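Side-chain contacts in endoglucanase EG-II (Hypocrea jecorina, PDB 3QR3), which hydrolyses internal beta-1,4-glucosidic bonds of cellulose, as the catalytic domain of a family 5 endoglucanase (EC 3.2.1.4): residues 190-195 and 216-221; 240-245 and 285-290. All blocks are in the same frame, centred on the assembly; numbering follows the deposited sequence.

Contact 1: 190-195 and 216-221; sequences GAFISD and FDVHKY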
loop_
_atom_site.group_PDB
_atom_site.type_symbol
_atom_site.label_atom_id
_atom_site.label_comp_id
_atom_site.label_asym_id
_atom_site.label_seq_id
_atom_site.Cartn_x
_atom_site.Cartn_y
_atom_site.Cartn_z
ATOM N N GLY A 190 -8.004 -5.409 -12.343
ATOM C CA GLY A 190 -8.828 -5.741 -13.498
ATOM C C GLY A 190 -8.439 -5.015 -14.777
ATOM O O GLY A 190 -8.626 -5.536 -15.878
ATOM N N ALA A 191 -7.888 -3.814 -14.642
ATOM C CA ALA A 191 -7.556 -2.987 -15.803
ATOM C C ALA A 191 -6.055 -2.955 -16.081
ATOM O O ALA A 191 -5.614 -2.338 -17.049
ATOM C CB ALA A 191 -8.067 -1.564 -15.601
ATOM N N PHE A 192 -5.282 -3.611 -15.220
ATOM C CA PHE A 192 -3.831 -3.467 -15.222
ATOM C C PHE A 192 -3.199 -3.805 -16.576
ATOM O O PHE A 192 -2.300 -3.103 -17.041
ATOM C CB PHE A 192 -3.210 -4.298 -14.094
ATOM C CG PHE A 192 -1.728 -4.110 -13.945
ATOM C CD1 PHE A 192 -1.209 -2.905 -13.504
ATOM C CD2 PHE A 192 -0.854 -5.142 -14.238
ATOM C CE1 PHE A 192 0.154 -2.729 -13.369
ATOM C CE2 PHE A 192 0.512 -4.976 -14.102
ATOM C CZ PHE A 192 1.017 -3.768 -13.667
ATOM N N ILE A 193 -3.678 -4.862 -17.218
ATOM C CA ILE A 193 -3.130 -5.241 -18.522
ATOM C C ILE A 193 -3.825 -4.477 -19.643
ATOM O O ILE A 193 -3.173 -3.869 -20.495
ATOM C CB ILE A 193 -3.253 -6.762 -18.767
ATOM C CG1 ILE A 193 -2.427 -7.521 -17.728
ATOM C CG2 ILE A 193 -2.810 -7.126 -20.185
ATOM C CD1 ILE A 193 -2.852 -8.974 -17.550
ATOM N N SER A 194 -5.153 -4.496 -19.634
ATOM C CA SER A 194 -5.925 -3.911 -20.728
ATOM C C SER A 194 -5.708 -2.401 -20.914
ATOM O O SER A 194 -5.812 -1.909 -22.029
ATOM C CB SER A 194 -7.416 -4.216 -20.568
ATOM O OG SER A 194 -7.938 -3.599 -19.402
ATOM N N ASP A 195 -5.420 -1.664 -19.840
ATOM C CA ASP A 195 -5.201 -0.215 -19.974
ATOM C C ASP A 195 -3.754 0.146 -20.305
ATOM O O ASP A 195 -3.398 1.329 -20.355
ATOM C CB ASP A 195 -5.708 0.583 -18.750
ATOM C CG ASP A 195 -4.773 0.493 -17.535
ATOM O OD1 ASP A 195 -3.655 -0.068 -17.653
ATOM O OD2 ASP A 195 -5.171 0.993 -16.450
ATOM N N PHE A 216 4.931 -5.530 -9.399
ATOM C CA PHE A 216 3.736 -4.813 -9.823
ATOM C C PHE A 216 2.771 -4.682 -8.645
ATOM O O PHE A 216 2.520 -5.640 -7.931
ATOM C CB PHE A 216 3.076 -5.492 -11.023
ATOM C CG PHE A 216 3.951 -5.506 -12.268
ATOM C CD1 PHE A 216 4.351 -4.316 -12.870
ATOM C CD2 PHE A 216 4.362 -6.703 -12.825
ATOM C CE1 PHE A 216 5.153 -4.323 -14.014
ATOM C CE2 PHE A 216 5.159 -6.725 -13.966
ATOM C CZ PHE A 216 5.556 -5.530 -14.566
ATOM N N ASP A 217 2.241 -3.482 -8.444
ATOM C CA ASP A 217 1.415 -3.192 -7.263
ATOM C C ASP A 217 -0.021 -2.964 -7.727
ATOM O O ASP A 217 -0.293 -1.978 -8.405
ATOM C CB ASP A 217 1.961 -1.915 -6.600
ATOM C CG ASP A 217 1.402 -1.664 -5.216
ATOM O OD1 ASP A 217 0.225 -2.008 -4.976
ATOM O OD2 ASP A 217 2.144 -1.096 -4.372
ATOM N N VAL A 218 -0.938 -3.868 -7.385
ATOM C CA VAL A 218 -2.341 -3.687 -7.773
ATOM C C VAL A 218 -3.283 -3.594 -6.577
ATOM O O VAL A 218 -2.931 -4.004 -5.476
ATOM C CB VAL A 218 -2.838 -4.806 -8.711
ATOM C CG1 VAL A 218 -2.117 -4.737 -10.066
ATOM C CG2 VAL A 218 -2.665 -6.167 -8.064
ATOM N N HIS A 219 -4.473 -3.038 -6.823
ATOM C CA HIS A 219 -5.556 -2.947 -5.859
ATOM C C HIS A 219 -6.788 -3.621 -6.449
ATOM O O HIS A 219 -6.958 -3.648 -7.663
ATOM C CB HIS A 219 -5.904 -1.479 -5.600
ATOM C CG HIS A 219 -4.873 -0.741 -4.810
ATOM N ND1 HIS A 219 -5.117 0.491 -4.240
ATOM C CD2 HIS A 219 -3.604 -1.070 -4.468
ATOM C CE1 HIS A 219 -4.039 0.895 -3.595
ATOM N NE2 HIS A 219 -3.106 -0.034 -3.715
ATOM N N LYS A 220 -7.667 -4.141 -5.601
ATOM C CA LYS A 220 -8.943 -4.647 -6.096
ATOM C C LYS A 220 -9.937 -4.788 -4.962
ATOM O O LYS A 220 -9.639 -5.405 -3.938
ATOM C CB LYS A 220 -8.773 -5.997 -6.807
ATOM C CG LYS A 220 -9.913 -6.337 -7.775
ATOM C CD LYS A 220 -10.041 -5.286 -8.890
ATOM C CE LYS A 220 -11.205 -5.592 -9.828
ATOM N NZ LYS A 220 -12.542 -5.529 -9.142
ATOM N N TYR A 221 -11.118 -4.208 -5.151
ATOM C CA TYR A 221 -12.198 -4.338 -4.185
ATOM C C TYR A 221 -13.267 -5.296 -4.689
ATOM O O TYR A 221 -13.210 -5.775 -5.826
ATOM C CB TYR A 221 -12.767 -2.957 -3.797
ATOM C CG TYR A 221 -11.776 -2.218 -2.940
ATOM C CD1 TYR A 221 -11.637 -2.525 -1.594
ATOM C CD2 TYR A 221 -10.926 -1.273 -3.486
ATOM C CE1 TYR A 221 -10.707 -1.881 -0.805
ATOM C CE2 TYR A 221 -9.991 -0.627 -2.707
ATOM C CZ TYR A 221 -9.885 -0.936 -1.371
ATOM O OH TYR A 221 -8.957 -0.301 -0.587
#

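Contact 2: 240-245 and 285-290; sequences GAFSPL and DVYLGY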
loop_
_atom_site.group_PDB
_atom_site.type_symbol
_atom_site.label_atom_id
_atom_site.label_comp_id
_atom_site.label_asym_id
_atom_site.label_seq_id
_atom_site.Cartn_x
_atom_site.Cartn_y
_atom_site.Cartn_z
ATOM N N GLY A 240 -12.438 -12.102 -13.545
ATOM C CA GLY A 240 -12.296 -10.769 -14.096
ATOM C C GLY A 240 -10.933 -10.128 -13.918
ATOM O O GLY A 240 -10.570 -9.234 -14.679
ATOM N N ALA A 241 -10.164 -10.569 -12.930
ATOM C CA ALA A 241 -8.889 -9.914 -12.672
ATOM C C ALA A 241 -7.724 -10.861 -12.412
ATOM O O ALA A 241 -6.722 -10.833 -13.123
ATOM C CB ALA A 241 -9.033 -8.925 -11.532
ATOM N N PHE A 242 -7.841 -11.698 -11.389
ATOM C CA PHE A 242 -6.652 -12.384 -10.900
ATOM C C PHE A 242 -6.213 -13.612 -11.707
ATOM O O PHE A 242 -5.043 -13.965 -11.687
ATOM C CB PHE A 242 -6.785 -12.695 -9.412
ATOM C CG PHE A 242 -6.825 -11.456 -8.547
ATOM C CD1 PHE A 242 -5.721 -10.613 -8.478
ATOM C CD2 PHE A 242 -7.965 -11.128 -7.820
ATOM C CE1 PHE A 242 -5.744 -9.463 -7.696
ATOM C CE2 PHE A 242 -8.002 -9.979 -7.026
ATOM C CZ PHE A 242 -6.885 -9.148 -6.962
ATOM N N SER A 243 -7.137 -14.258 -12.411
ATOM C CA SER A 243 -6.751 -15.361 -13.297
ATOM C C SER A 243 -5.962 -14.844 -14.515
ATOM O O SER A 243 -4.828 -15.277 -14.746
ATOM C CB SER A 243 -7.963 -16.214 -13.719
ATOM O OG SER A 243 -7.559 -17.270 -14.596
ATOM N N PRO A 244 -6.541 -13.902 -15.283
ATOM C CA PRO A 244 -5.798 -13.329 -16.415
ATOM C C PRO A 244 -4.478 -12.708 -15.968
ATOM O O PRO A 244 -3.484 -12.781 -16.690
ATOM C CB PRO A 244 -6.720 -12.225 -16.931
ATOM C CG PRO A 244 -8.069 -12.565 -16.431
ATOM C CD PRO A 244 -7.906 -13.364 -15.178
ATOM N N LEU A 245 -4.459 -12.082 -14.795
ATOM C CA LEU A 245 -3.223 -11.463 -14.325
ATOM C C LEU A 245 -2.173 -12.526 -13.987
ATOM O O LEU A 245 -1.008 -12.388 -14.346
ATOM C CB LEU A 245 -3.483 -10.549 -13.120
ATOM C CG LEU A 245 -2.271 -9.810 -12.551
ATOM C CD1 LEU A 245 -1.502 -9.064 -13.656
ATOM C CD2 LEU A 245 -2.716 -8.843 -11.460
ATOM N N ASP A 285 3.335 -18.304 -6.731
ATOM C CA ASP A 285 4.542 -18.104 -7.528
ATOM C C ASP A 285 4.550 -16.703 -8.157
ATOM O O ASP A 285 5.597 -16.082 -8.297
ATOM C CB ASP A 285 4.714 -19.201 -8.596
ATOM C CG ASP A 285 3.589 -19.217 -9.620
ATOM O OD1 ASP A 285 2.411 -19.074 -9.237
ATOM O OD2 ASP A 285 3.890 -19.396 -10.819
ATOM N N VAL A 286 3.373 -16.210 -8.527
ATOM C CA VAL A 286 3.268 -14.870 -9.119
ATOM C C VAL A 286 2.724 -13.802 -8.157
ATOM O O VAL A 286 2.999 -12.608 -8.317
ATOM C CB VAL A 286 2.436 -14.892 -10.423
ATOM C CG1 VAL A 286 3.094 -15.822 -11.449
ATOM C CG2 VAL A 286 1.010 -15.341 -10.144
ATOM N N TYR A 287 1.947 -14.215 -7.161
ATOM C CA TYR A 287 1.476 -13.252 -6.162
ATOM C C TYR A 287 2.334 -13.305 -4.899
ATOM O O TYR A 287 2.490 -14.364 -4.291
ATOM C CB TYR A 287 -0.007 -13.458 -5.840
ATOM C CG TYR A 287 -0.898 -13.190 -7.028
ATOM C CD1 TYR A 287 -0.941 -11.928 -7.607
ATOM C CD2 TYR A 287 -1.677 -14.195 -7.584
ATOM C CE1 TYR A 287 -1.741 -11.667 -8.699
ATOM C CE2 TYR A 287 -2.481 -13.947 -8.689
ATOM C CZ TYR A 287 -2.501 -12.675 -9.242
ATOM O OH TYR A 287 -3.294 -12.400 -10.331
ATOM N N LEU A 288 2.901 -12.159 -4.526
ATOM C CA LEU A 288 3.795 -12.071 -3.371
ATOM C C LEU A 288 3.044 -11.846 -2.067
ATOM O O LEU A 288 3.567 -12.111 -0.989
ATOM C CB LEU A 288 4.815 -10.941 -3.556
ATOM C CG LEU A 288 6.161 -11.342 -4.150
ATOM C CD1 LEU A 288 7.067 -10.119 -4.305
ATOM C CD2 LEU A 288 6.824 -12.392 -3.281
ATOM N N GLY A 289 1.820 -11.338 -2.159
ATOM C CA GLY A 289 1.056 -11.093 -0.953
ATOM C C GLY A 289 -0.233 -10.326 -1.139
ATOM O O GLY A 289 -0.575 -9.898 -2.245
ATOM N N TYR A 290 -0.965 -10.175 -0.043
ATOM C CA TYR A 290 -2.181 -9.366 -0.021
ATOM C C TYR A 290 -2.193 -8.511 1.236
ATOM O O TYR A 290 -1.684 -8.926 2.283
ATOM C CB TYR A 290 -3.442 -10.237 -0.076
ATOM C CG TYR A 290 -3.596 -11.195 1.089
ATOM C CD1 TYR A 290 -4.159 -10.783 2.296
ATOM C CD2 TYR A 290 -3.188 -12.518 0.974
ATOM C CE1 TYR A 290 -4.303 -11.675 3.365
ATOM C CE2 TYR A 290 -3.323 -13.409 2.024
ATOM C CZ TYR A 290 -3.880 -12.990 3.215
ATOM O OH TYR A 290 -4.006 -13.900 4.244
#

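Contact 1: 190-195 and 216-221
Phe192 drives the rim of its ring against the face of Phe216, its CZ lying 3.5 Å from Phe216 CD1. This is an offset edge-to-face pair, with centroids 5.4 Å apart and planes at 61°. Two atoms at the far end of the Phe192 ring do the touching: CZ approaches CD1 and CG of Phe216, while CE2 stands over the CG and CB side, 3.9 Å from Phe216 CG. The probe is therefore shifted from the middle of the receiving ring toward its root. Val218 meets the same Phe192 ring from another direction. Val218 CG1 sits over one face as a CH-pi contact, 4.2 Å from the Phe192 ring centroid and 23° off the normal. Its nearest ring atom is Phe192 CG. One aromatic ring is thus used twice, at its outer edge by Phe216 and on a face by Val218.

The ring reaches both partners because Phe192 CG lies anti to the backbone N (chi1 -175°), which carries it from the loop after strand 179-182 toward strand 214-219 of the TIM barrel. The contact belongs to the layer outside that parallel barrel: Phe216 and Val218 point outward to the loop, whereas Asp217 between them turns away and bonds Ser180 and Thr259 on the two neighbouring strands. Leu201 of helix 197-201 and Leu245 of helix 238-251 also pack against Phe192.

At the other end of the contact, Lys220 bends at chi2 and chi4 so that its methylene chain runs past Gly190, with Lys220 CD 4.0 Å from Gly190 N. This leaves NZ to bond OD1 of Asn237 and, weakly, the carbonyl O of Tyr221.

Contact 2: 240-245 and 285-290
Tyr287 reaches from strand 287-296 to helix 238-251 and donates a hydrogen bond from its OH to the backbone O of Phe242, with 2.7 Å between OH and O. The hydroxyl approaches in the carbonyl plane at a C=O...OH angle of 117°, on a lone pair, and the acceptor lies at the edge of the tyrosine ring, in its plane. The helix is kinked here: the N of Pro244 makes no bond to the preceding turn, and a wider pi-type turn spans 240-242.

Aromatic packing backs this bond. The Phe242 ring presents its edge to the face of Tyr287 in an offset edge-to-face pair, with centroids 5.8 Å apart and planes nearly perpendicular at 86°. Phe242 CD1 comes 3.5 Å from Tyr287 OH, which lies in the plane of the phenylalanine ring at its edge, and then meets CZ at 3.9 Å.

Leu245, one turn further along, lies against the hydroxyl, with Leu245 CB 3.4 Å from Tyr287 OH. The apolar contact proper is Leu245 CD2 to Tyr287 CE1, 4.1 Å, at the rim of the ring. With CG anti to the carbonyl carbon (chi1 -64°), Tyr287 extends its ring from the strand to these helix residues. A phenylalanine here would probably leave the Phe242 carbonyl without its phenol donor and take away the hydroxyl that Leu245 CB and Phe242 CD1 pack against.

Leu280 of helix 267-281 touches both aromatic side chains, and Leu249 also packs on Tyr287. Such burial of large side chains between outer helices and the parallel strands is characteristic of the beta/alpha (TIM) barrel, here at strand 287-296, the last of the eight.

Both contacts are buried on the same side of the chain's centre, in the layer outside the strands of the TIM barrel, with centres about 10 Å apart. Contact 1 sets a loop against strand 214-219; contact 2 sets helix 238-251, which follows that strand in the chain, against strand 287-296 of the same sheet. They meet directly: Lys220 CB lies 3.7 Å from Phe242 CZ, and Gly190 CA 3.7 Å from Ala241 CB. The helix therefore joins the two clusters. Each has an edge-to-face aromatic pair, but contact 1 holds by packing alone and has a partly exposed flank at Gly190 and Lys220, whereas the three touching residues of contact 2 are all buried, and a phenol-to-carbonyl hydrogen bond joins its segments.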